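Local structure of ribokinase, putative (Burkholderia thailandensis, 3B1R) at residues A18-M23 with A109-T114; I61-N66 with D91-S96; I113-D118 with V253-G258. The protein probably phosphorylates nucleosides such as inosine, as a nucleoside kinase of the pfkB (ribokinase) family. One frame throughout, in Å; residues are numbered along the deposited sequence.

Contacts 1 and 3 run into each other. They share Ile113 and Thr114 on strand 109-115, their centres lie about 12 Å apart, and both reach the same AMP and the second subunit. Contact 1 joins strands 18-24 and 109-115 inside the small four-stranded sheet; contact 3 carries the second of these strands on to the loop 253-258, before helix 259-272. Contact 2 stands apart in the large α/β body, its centre about 20 Å from contact 1 and 22 Å from contact 3. In sequence it falls between the two halves of contact 1, wholly ahead of contact 3. Contacts 1 and 3 thus line the AMP site; contact 2 is packing away from it.

Contact 1: A18-M23 with A109-T114; sequences AYDNIM and AQAMIT. With AMP (adenosine monophosphate), chain G.
Ala109 begins the pairing with its carbonyl, Ala109 O taking the N-H of Tyr19 N at 2.9 Å, while Ala109 CB rests 3.8 Å from Ala18 CB on the sugar side of the sheet. Gln110 CA makes a CA-H...O contact with Tyr19 O. Tyr19 O also accepts from Ala111 N at 2.8 Å, and Ala111 O from Asn21 N, nearly in line with the carbonyl. The methyl of Ala111 lies against Asp20 OD1. The Asp20 carboxylate grips both ribose hydroxyls, AMP O2' donating to Asp20 OD1 at 2.7 Å and AMP O3' to Asp20 OD2 at 2.5 Å. Asp20 points to the AMP face of the sheet, and with CG anti to the carbonyl carbon (chi1 -62°) its two oxygens meet the two hydroxyls. Strands 18-24 and 109-115, parallel neighbours running 20° apart, are the inner pair of the four-stranded sheet that serves as the lid over the nucleoside in pfkB kinases. The face carrying Ala18, Asp20, Ala111 and Ile113 meets AMP, and the other packs partly on the second subunit, where Met23 of that subunit touches Met112. Met112 itself bends at chi2 (68°), which swings its methyl back until Met112 CE is 3.5 Å from Asn21 ND2. Ile113 binds Asn21 O through its N-H and lies side by side with Ile22; its methyl Ile113 CD1 sits 3.9 Å from Asp20 CG. Ile113 O accepts a short bond of 2.7 Å from Met23 N. Thr114 turns CG2 against the bent chain of Met23, and Thr114 OG1 is hydrogen-bonded to Thr114 OG1 of the second subunit.

Contact 2: I61-N66 with D91-S96; sequences IAYALN and DALGLS
This is helix-end packing, mostly apolar, in the α/β body of the kinase: Tyr63, Ala62 and Asn66 on helix 57-67 receive Leu93 and Leu95 from the end of helix 84-93 and the turn after it. Helix 84-93 is the crossover of a beta-alpha-beta unit, linking the neighbouring parallel strands 72-79 and 96-103 of the Rossmann-like sheet. It ends in a Schellman motif in which Gly94, with positive phi (84°), turns the chain toward strand 96-103. Leu93 from the last helical turn and Leu95 from just beyond Gly94 meet helix 57-67 at two points. The Leu93 and Tyr63 side chains cross at about a right angle, and Leu93 CD1 meets the ring edge, in its plane, 3.7 Å from Tyr63 CE1. The phenol end is held elsewhere, Tyr63 OH being hydrogen-bonded to Tyr300 O. Leu95 is buried, its CD2 4.5 Å from Ala62 CB, a loose contact; Ala62 also packs on Ala72 and Met74 of strand 72-79. Asn66, CG anti to the backbone N (chi1 -173°), brings its amide up to both leucines. Leu95 CD1 lies 3.8 Å from Asn66 CG, and Asn66 ND2 stops 3.5 Å from Leu93 O.

Contact 3: I113-D118 with V253-G258; sequences ITTDLD and VIDPTG. With AMP (adenosine monophosphate), chain G.
Thr115 sets its CG2 near OD1 of the Asp255 carboxylate, a flat group approached both over its face and close to its plane. Thr257 N donates to Asp255 OD1 at 3.1 Å from 70° above that plane, closing an Asx turn. Thr257 OG1 donates to the same Asp255 OD1 at 2.9 Å on the syn side, 17° out of plane, and with Gly296 N on OD2 the group is well fixed. Across the contact the carboxylate of Asp116 closes another Asx turn: Asp118 N meets Asp116 OD2 at 2.8 Å from above the plane, and Asp116 OD1 is hydrogen-bonded to Phe29 N. The loop around Asp255 runs into the pfkB signature Gly-X-Gly-Asp, whose backbone amides at the start of helix 259-272 form an anion hole in this family; here Gly258 N, at the N-cap position, donates to AMP O2P at 3.0 Å. The strand end and its turn pack over this loop. Ile113 CD1 and Thr257 CG2 meet tip to tip at 3.9 Å beside the ribose. With Thr115 OG1 anti to the backbone N (chi1 178°), the methyl of Thr115 is the branch that faces Thr257 OG1. A water donates to Thr257 OG1 and lies near Thr115 OG1. Asp116 O lies 3.4 Å from Pro256 CG. Leu117 reaches over the loop, its CD2 3.7 Å from Val253 CG1 and against Ile254 O, a buried carbonyl with no polar partner in the model.

Contact 1: A18-M23 with A109-T114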
loop_
_atom_site.group_PDB
_atom_site.type_symbol
_atom_site.label_atom_id
_atom_site.label_comp_id
_atom_site.label_asym_id
_atom_site.label_seq_id
_atom_site.Cartn_x
_atom_site.Cartn_y
_atom_site.Cartn_z
ATOM N N ALA A 18 -14.119 5.559 -11.275
ATOM C CA ALA A 18 -13.063 4.559 -11.144
ATOM C C ALA A 18 -13.529 3.289 -10.450
ATOM O O ALA A 18 -14.544 3.289 -9.750
ATOM C CB ALA A 18 -11.904 5.165 -10.361
ATOM N N TYR A 19 -12.776 2.209 -10.635
ATOM C CA TYR A 19 -12.964 1.017 -9.824
ATOM C C TYR A 19 -11.895 0.920 -8.753
ATOM O O TYR A 19 -10.706 0.973 -9.043
ATOM C CB TYR A 19 -12.995 -0.247 -10.690
ATOM C CG TYR A 19 -14.171 -0.286 -11.624
ATOM C CD1 TYR A 19 -15.472 -0.343 -11.134
ATOM C CD2 TYR A 19 -13.986 -0.287 -13.005
ATOM C CE1 TYR A 19 -16.572 -0.375 -12.007
ATOM C CE2 TYR A 19 -15.072 -0.320 -13.876
ATOM C CZ TYR A 19 -16.358 -0.353 -13.371
ATOM O OH TYR A 19 -17.432 -0.395 -14.231
ATOM N N ASP A 20 -12.331 0.775 -7.511
ATOM C CA ASP A 20 -11.424 0.712 -6.387
ATOM C C ASP A 20 -11.249 -0.701 -5.848
ATOM O O ASP A 20 -12.206 -1.481 -5.720
ATOM C CB ASP A 20 -11.890 1.622 -5.253
ATOM C CG ASP A 20 -11.947 3.100 -5.652
ATOM O OD1 ASP A 20 -11.426 3.480 -6.734
ATOM O OD2 ASP A 20 -12.515 3.882 -4.859
ATOM N N ASN A 21 -9.999 -0.996 -5.526
ATOM C CA ASN A 21 -9.591 -2.226 -4.898
ATOM C C ASN A 21 -8.841 -1.768 -3.636
ATOM O O ASN A 21 -7.721 -1.276 -3.709
ATOM C CB ASN A 21 -8.708 -3.020 -5.875
ATOM C CG ASN A 21 -9.341 -3.143 -7.287
ATOM O OD1 ASN A 21 -10.165 -4.027 -7.538
ATOM N ND2 ASN A 21 -8.954 -2.249 -8.201
ATOM N N ILE A 22 -9.476 -1.924 -2.483
ATOM C CA ILE A 22 -9.040 -1.261 -1.247
ATOM C C ILE A 22 -8.522 -2.225 -0.183
ATOM O O ILE A 22 -9.183 -3.195 0.160
ATOM C CB ILE A 22 -10.182 -0.369 -0.665
ATOM C CG1 ILE A 22 -10.615 0.680 -1.702
ATOM C CG2 ILE A 22 -9.751 0.281 0.649
ATOM C CD1 ILE A 22 -12.073 1.195 -1.536
ATOM N N MET A 23 -7.335 -1.930 0.341
ATOM C CA MET A 23 -6.716 -2.729 1.378
ATOM C C MET A 23 -6.467 -1.865 2.615
ATOM O O MET A 23 -5.482 -1.122 2.683
ATOM C CB MET A 23 -5.407 -3.347 0.870
ATOM C CG MET A 23 -5.550 -4.208 -0.402
ATOM S SD MET A 23 -5.691 -3.268 -1.951
ATOM C CE MET A 23 -4.021 -3.319 -2.585
ATOM N N ALA A 109 -10.625 3.873 -15.280
ATOM C CA ALA A 109 -9.695 4.059 -14.171
ATOM C C ALA A 109 -9.844 2.987 -13.105
ATOM O O ALA A 109 -10.936 2.490 -12.851
ATOM C CB ALA A 109 -9.874 5.446 -13.550
ATOM N N GLN A 110 -8.725 2.632 -12.489
ATOM C CA GLN A 110 -8.738 1.716 -11.369
ATOM C C GLN A 110 -7.739 2.193 -10.331
ATOM O O GLN A 110 -6.628 2.605 -10.666
ATOM C CB GLN A 110 -8.448 0.274 -11.820
ATOM C CG GLN A 110 -7.072 0.072 -12.390
ATOM C CD GLN A 110 -6.795 -1.357 -12.800
ATOM O OE1 GLN A 110 -6.851 -2.276 -11.978
ATOM N NE2 GLN A 110 -6.476 -1.551 -14.079
ATOM N N ALA A 111 -8.155 2.166 -9.074
ATOM C CA ALA A 111 -7.294 2.596 -7.983
ATOM C C ALA A 111 -6.981 1.411 -7.094
ATOM O O ALA A 111 -7.890 0.758 -6.589
ATOM C CB ALA A 111 -7.971 3.696 -7.190
ATOM N N MET A 112 -5.693 1.116 -6.935
ATOM C CA MET A 112 -5.247 0.136 -5.957
ATOM C C MET A 112 -4.858 0.906 -4.716
ATOM O O MET A 112 -3.800 1.529 -4.664
ATOM C CB MET A 112 -4.058 -0.674 -6.474
ATOM C CG MET A 112 -4.416 -2.046 -6.969
ATOM S SD MET A 112 -5.396 -1.969 -8.467
ATOM C CE MET A 112 -5.769 -3.704 -8.715
ATOM N N ILE A 113 -5.740 0.881 -3.730
ATOM C CA ILE A 113 -5.588 1.743 -2.566
ATOM C C ILE A 113 -5.201 0.918 -1.354
ATOM O O ILE A 113 -5.940 0.027 -0.938
ATOM C CB ILE A 113 -6.890 2.533 -2.248
ATOM C CG1 ILE A 113 -7.343 3.358 -3.464
ATOM C CG2 ILE A 113 -6.665 3.436 -1.029
ATOM C CD1 ILE A 113 -8.835 3.776 -3.442
ATOM N N THR A 114 -4.046 1.228 -0.777
ATOM C CA THR A 114 -3.683 0.628 0.502
ATOM C C THR A 114 -3.621 1.734 1.547
ATOM O O THR A 114 -3.016 2.794 1.328
ATOM C CB THR A 114 -2.382 -0.184 0.417
ATOM O OG1 THR A 114 -1.354 0.618 -0.155
ATOM C CG2 THR A 114 -2.575 -1.370 -0.461
HETATM P P AMP G . -11.292 10.267 -1.131
HETATM O O1P AMP G . -10.638 11.633 -1.007
HETATM O O2P AMP G . -10.907 9.277 -0.057
HETATM O O3P AMP G . -12.790 10.346 -1.321
HETATM O "O5'" AMP G . -10.754 9.682 -2.527
HETATM C "C5'" AMP G . -10.776 8.292 -2.847
HETATM C "C4'" AMP G . -11.029 8.190 -4.342
HETATM O "O4'" AMP G . -9.905 8.718 -5.037
HETATM C "C3'" AMP G . -11.145 6.739 -4.793
HETATM O "O3'" AMP G . -12.543 6.399 -4.969
HETATM C "C2'" AMP G . -10.252 6.648 -6.039
HETATM O "O2'" AMP G . -10.949 6.086 -7.152
HETATM C "C1'" AMP G . -9.874 8.109 -6.310
HETATM N N9 AMP G . -8.521 8.396 -6.783
HETATM C C8 AMP G . -7.383 7.925 -6.242
HETATM N N7 AMP G . -6.310 8.417 -6.879
HETATM C C5 AMP G . -6.773 9.229 -7.844
HETATM C C6 AMP G . -6.150 10.046 -8.885
HETATM N N6 AMP G . -4.802 10.070 -8.979
HETATM N N1 AMP G . -6.970 10.754 -9.694
HETATM C C2 AMP G . -8.315 10.716 -9.586
HETATM N N3 AMP G . -8.952 9.969 -8.656
HETATM C C4 AMP G . -8.234 9.222 -7.778
#

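Contact 2: I61-N66 with D91-S96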
loop_
_atom_site.group_PDB
_atom_site.type_symbol
_atom_site.label_atom_id
_atom_site.label_comp_id
_atom_site.label_asym_id
_atom_site.label_seq_id
_atom_site.Cartn_x
_atom_site.Cartn_y
_atom_site.Cartn_z
ATOM N N ILE A 61 -18.802 11.476 -4.821
ATOM C CA ILE A 61 -19.433 12.738 -4.438
ATOM C C ILE A 61 -20.905 12.748 -4.850
ATOM O O ILE A 61 -21.762 13.177 -4.085
ATOM C CB ILE A 61 -18.646 13.982 -4.941
ATOM C CG1 ILE A 61 -17.271 14.043 -4.255
ATOM C CG2 ILE A 61 -19.427 15.275 -4.644
ATOM C CD1 ILE A 61 -16.330 15.073 -4.827
ATOM N N ALA A 62 -21.191 12.234 -6.037
ATOM C CA ALA A 62 -22.553 12.112 -6.526
ATOM C C ALA A 62 -23.392 11.171 -5.667
ATOM O O ALA A 62 -24.578 11.414 -5.444
ATOM C CB ALA A 62 -22.545 11.656 -7.960
ATOM N N TYR A 63 -22.759 10.101 -5.188
ATOM C CA TYR A 63 -23.424 9.118 -4.350
ATOM C C TYR A 63 -23.874 9.740 -3.036
ATOM O O TYR A 63 -25.044 9.632 -2.664
ATOM C CB TYR A 63 -22.503 7.912 -4.112
ATOM C CG TYR A 63 -23.169 6.794 -3.349
ATOM C CD1 TYR A 63 -24.081 5.946 -3.973
ATOM C CD2 TYR A 63 -22.915 6.609 -1.984
ATOM C CE1 TYR A 63 -24.714 4.929 -3.254
ATOM C CE2 TYR A 63 -23.534 5.598 -1.264
ATOM C CZ TYR A 63 -24.426 4.758 -1.914
ATOM O OH TYR A 63 -25.037 3.757 -1.197
ATOM N N ALA A 64 -22.946 10.412 -2.357
ATOM C CA ALA A 64 -23.226 11.130 -1.117
ATOM C C ALA A 64 -24.298 12.207 -1.302
ATOM O O ALA A 64 -25.241 12.297 -0.501
ATOM C CB ALA A 64 -21.952 11.727 -0.555
ATOM N N LEU A 65 -24.165 13.011 -2.358
ATOM C CA LEU A 65 -25.174 14.026 -2.671
ATOM C C LEU A 65 -26.558 13.411 -2.927
ATOM O O LEU A 65 -27.572 13.900 -2.414
ATOM C CB LEU A 65 -24.733 14.902 -3.852
ATOM C CG LEU A 65 -25.620 16.118 -4.162
ATOM C CD1 LEU A 65 -25.891 16.990 -2.907
ATOM C CD2 LEU A 65 -25.010 16.954 -5.267
ATOM N N ASN A 66 -26.584 12.328 -3.698
ATOM C CA ASN A 66 -27.817 11.583 -3.983
ATOM C C ASN A 66 -28.462 10.951 -2.736
ATOM O O ASN A 66 -29.694 10.937 -2.600
ATOM C CB ASN A 66 -27.555 10.530 -5.063
ATOM C CG ASN A 66 -28.816 9.838 -5.521
ATOM O OD1 ASN A 66 -29.838 10.479 -5.766
ATOM N ND2 ASN A 66 -28.755 8.509 -5.627
ATOM N N ASP A 91 -27.875 3.927 -13.287
ATOM C CA ASP A 91 -29.278 3.682 -13.639
ATOM C C ASP A 91 -30.122 3.241 -12.449
ATOM O O ASP A 91 -31.164 3.831 -12.189
ATOM C CB ASP A 91 -29.388 2.666 -14.781
ATOM C CG ASP A 91 -29.010 3.258 -16.124
ATOM O OD1 ASP A 91 -28.920 2.492 -17.115
ATOM O OD2 ASP A 91 -28.808 4.489 -16.198
ATOM N N ALA A 92 -29.677 2.218 -11.724
ATOM C CA ALA A 92 -30.437 1.720 -10.575
ATOM C C ALA A 92 -30.616 2.786 -9.492
ATOM O O ALA A 92 -31.649 2.816 -8.818
ATOM C CB ALA A 92 -29.788 0.475 -9.984
ATOM N N LEU A 93 -29.618 3.654 -9.333
ATOM C CA LEU A 93 -29.680 4.687 -8.296
ATOM C C LEU A 93 -30.451 5.948 -8.704
ATOM O O LEU A 93 -30.821 6.728 -7.839
ATOM C CB LEU A 93 -28.278 5.048 -7.753
ATOM C CG LEU A 93 -27.615 4.098 -6.738
ATOM C CD1 LEU A 93 -26.112 4.340 -6.624
ATOM C CD2 LEU A 93 -28.253 4.158 -5.356
ATOM N N GLY A 94 -30.709 6.139 -9.997
ATOM C CA GLY A 94 -31.348 7.370 -10.471
ATOM C C GLY A 94 -30.363 8.515 -10.679
ATOM O O GLY A 94 -30.720 9.698 -10.538
ATOM N N LEU A 95 -29.124 8.159 -11.008
ATOM C CA LEU A 95 -28.081 9.124 -11.357
ATOM C C LEU A 95 -28.008 9.342 -12.858
ATOM O O LEU A 95 -27.877 8.386 -13.617
ATOM C CB LEU A 95 -26.729 8.626 -10.864
ATOM C CG LEU A 95 -26.047 9.297 -9.675
ATOM C CD1 LEU A 95 -26.976 10.134 -8.790
ATOM C CD2 LEU A 95 -25.295 8.228 -8.873
ATOM N N SER A 96 -28.078 10.599 -13.280
ATOM C CA SER A 96 -28.007 10.924 -14.704
ATOM C C SER A 96 -26.646 10.610 -15.318
ATOM O O SER A 96 -25.603 10.878 -14.692
ATOM C CB SER A 96 -28.323 12.400 -14.919
ATOM O OG SER A 96 -28.392 12.681 -16.300
#

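Contact 3: I113-D118 with V253-G258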
loop_
_atom_site.group_PDB
_atom_site.type_symbol
_atom_site.label_atom_id
_atom_site.label_comp_id
_atom_site.label_asym_id
_atom_site.label_seq_id
_atom_site.Cartn_x
_atom_site.Cartn_y
_atom_site.Cartn_z
ATOM N N ILE A 113 -5.740 0.881 -3.730
ATOM C CA ILE A 113 -5.588 1.743 -2.566
ATOM C C ILE A 113 -5.201 0.918 -1.354
ATOM O O ILE A 113 -5.940 0.027 -0.938
ATOM C CB ILE A 113 -6.890 2.533 -2.248
ATOM C CG1 ILE A 113 -7.343 3.358 -3.464
ATOM C CG2 ILE A 113 -6.665 3.436 -1.029
ATOM C CD1 ILE A 113 -8.835 3.776 -3.442
ATOM N N THR A 114 -4.046 1.228 -0.777
ATOM C CA THR A 114 -3.683 0.628 0.502
ATOM C C THR A 114 -3.621 1.734 1.547
ATOM O O THR A 114 -3.016 2.794 1.328
ATOM C CB THR A 114 -2.382 -0.184 0.417
ATOM O OG1 THR A 114 -1.354 0.618 -0.155
ATOM C CG2 THR A 114 -2.575 -1.370 -0.461
ATOM N N THR A 115 -4.295 1.509 2.661
ATOM C CA THR A 115 -4.554 2.588 3.593
ATOM C C THR A 115 -4.566 2.097 5.037
ATOM O O THR A 115 -4.351 0.909 5.300
ATOM C CB THR A 115 -5.863 3.330 3.190
ATOM O OG1 THR A 115 -6.164 4.369 4.135
ATOM C CG2 THR A 115 -7.040 2.366 3.084
ATOM N N ASP A 116 -4.760 3.019 5.974
ATOM C CA ASP A 116 -4.960 2.662 7.376
ATOM C C ASP A 116 -6.184 3.405 7.934
ATOM O O ASP A 116 -6.942 4.007 7.174
ATOM C CB ASP A 116 -3.700 2.952 8.195
ATOM C CG ASP A 116 -3.428 4.440 8.374
ATOM O OD1 ASP A 116 -2.464 4.756 9.097
ATOM O OD2 ASP A 116 -4.159 5.293 7.809
ATOM N N LEU A 117 -6.353 3.379 9.252
ATOM C CA LEU A 117 -7.504 4.024 9.893
ATOM C C LEU A 117 -7.321 5.528 10.078
ATOM O O LEU A 117 -8.228 6.216 10.552
ATOM C CB LEU A 117 -7.860 3.323 11.209
ATOM C CG LEU A 117 -8.286 1.852 11.033
ATOM C CD1 LEU A 117 -8.489 1.176 12.378
ATOM C CD2 LEU A 117 -9.555 1.744 10.166
ATOM N N ASP A 118 -6.147 6.018 9.694
ATOM C CA ASP A 118 -5.850 7.451 9.651
ATOM C C ASP A 118 -6.077 8.034 8.268
ATOM O O ASP A 118 -5.725 9.194 8.024
ATOM C CB ASP A 118 -4.390 7.715 10.038
ATOM C CG ASP A 118 -4.224 8.038 11.498
ATOM O OD1 ASP A 118 -5.194 7.852 12.251
ATOM O OD2 ASP A 118 -3.118 8.466 11.888
ATOM N N VAL A 253 -14.848 2.557 13.451
ATOM C CA VAL A 253 -13.974 2.944 12.356
ATOM C C VAL A 253 -13.532 1.688 11.592
ATOM O O VAL A 253 -12.772 0.862 12.121
ATOM C CB VAL A 253 -12.757 3.760 12.868
ATOM C CG1 VAL A 253 -11.878 4.226 11.716
ATOM C CG2 VAL A 253 -13.223 4.960 13.705
ATOM N N ILE A 254 -14.034 1.560 10.361
ATOM C CA ILE A 254 -13.762 0.427 9.465
ATOM C C ILE A 254 -12.885 0.803 8.266
ATOM O O ILE A 254 -11.921 0.101 7.962
ATOM C CB ILE A 254 -15.084 -0.200 8.926
ATOM C CG1 ILE A 254 -15.926 -0.770 10.076
ATOM C CG2 ILE A 254 -14.814 -1.255 7.836
ATOM C CD1 ILE A 254 -15.373 -2.020 10.719
ATOM N N ASP A 255 -13.228 1.899 7.581
ATOM C CA ASP A 255 -12.516 2.304 6.375
ATOM C C ASP A 255 -12.764 3.781 6.097
ATOM O O ASP A 255 -13.912 4.165 5.866
ATOM C CB ASP A 255 -12.979 1.462 5.176
ATOM C CG ASP A 255 -12.242 1.806 3.887
ATOM O OD1 ASP A 255 -11.126 2.344 3.952
ATOM O OD2 ASP A 255 -12.778 1.525 2.798
ATOM N N PRO A 256 -11.698 4.613 6.129
ATOM C CA PRO A 256 -11.915 6.021 5.828
ATOM C C PRO A 256 -11.895 6.355 4.335
ATOM O O PRO A 256 -12.264 7.471 3.975
ATOM C CB PRO A 256 -10.775 6.737 6.578
ATOM C CG PRO A 256 -9.931 5.680 7.181
ATOM C CD PRO A 256 -10.314 4.370 6.556
ATOM N N THR A 257 -11.514 5.405 3.474
ATOM C CA THR A 257 -11.545 5.636 2.023
ATOM C C THR A 257 -12.915 6.098 1.539
ATOM O O THR A 257 -13.884 5.342 1.584
ATOM C CB THR A 257 -11.128 4.386 1.210
ATOM O OG1 THR A 257 -9.933 3.830 1.773
ATOM C CG2 THR A 257 -10.879 4.763 -0.234
ATOM N N GLY A 258 -12.975 7.331 1.042
ATOM C CA GLY A 258 -14.234 7.936 0.638
ATOM C C GLY A 258 -14.749 8.996 1.597
ATOM O O GLY A 258 -15.711 9.691 1.278
HETATM P P AMP G . -11.292 10.267 -1.131
HETATM O O1P AMP G . -10.638 11.633 -1.007
HETATM O O2P AMP G . -10.907 9.277 -0.057
HETATM O O3P AMP G . -12.790 10.346 -1.321
HETATM O "O5'" AMP G . -10.754 9.682 -2.527
HETATM C "C5'" AMP G . -10.776 8.292 -2.847
HETATM C "C4'" AMP G . -11.029 8.190 -4.342
HETATM O "O4'" AMP G . -9.905 8.718 -5.037
HETATM C "C3'" AMP G . -11.145 6.739 -4.793
HETATM O "O3'" AMP G . -12.543 6.399 -4.969
HETATM C "C2'" AMP G . -10.252 6.648 -6.039
HETATM O "O2'" AMP G . -10.949 6.086 -7.152
HETATM C "C1'" AMP G . -9.874 8.109 -6.310
HETATM N N9 AMP G . -8.521 8.396 -6.783
HETATM C C8 AMP G . -7.383 7.925 -6.242
HETATM N N7 AMP G . -6.310 8.417 -6.879
HETATM C C5 AMP G . -6.773 9.229 -7.844
HETATM C C6 AMP G . -6.150 10.046 -8.885
HETATM N N6 AMP G . -4.802 10.070 -8.979
HETATM N N1 AMP G . -6.970 10.754 -9.694
HETATM C C2 AMP G . -8.315 10.716 -9.586
HETATM N N3 AMP G . -8.952 9.969 -8.656
HETATM C C4 AMP G . -8.234 9.222 -7.778
HETATM O O HOH W 1 -8.402 5.255 4.086
#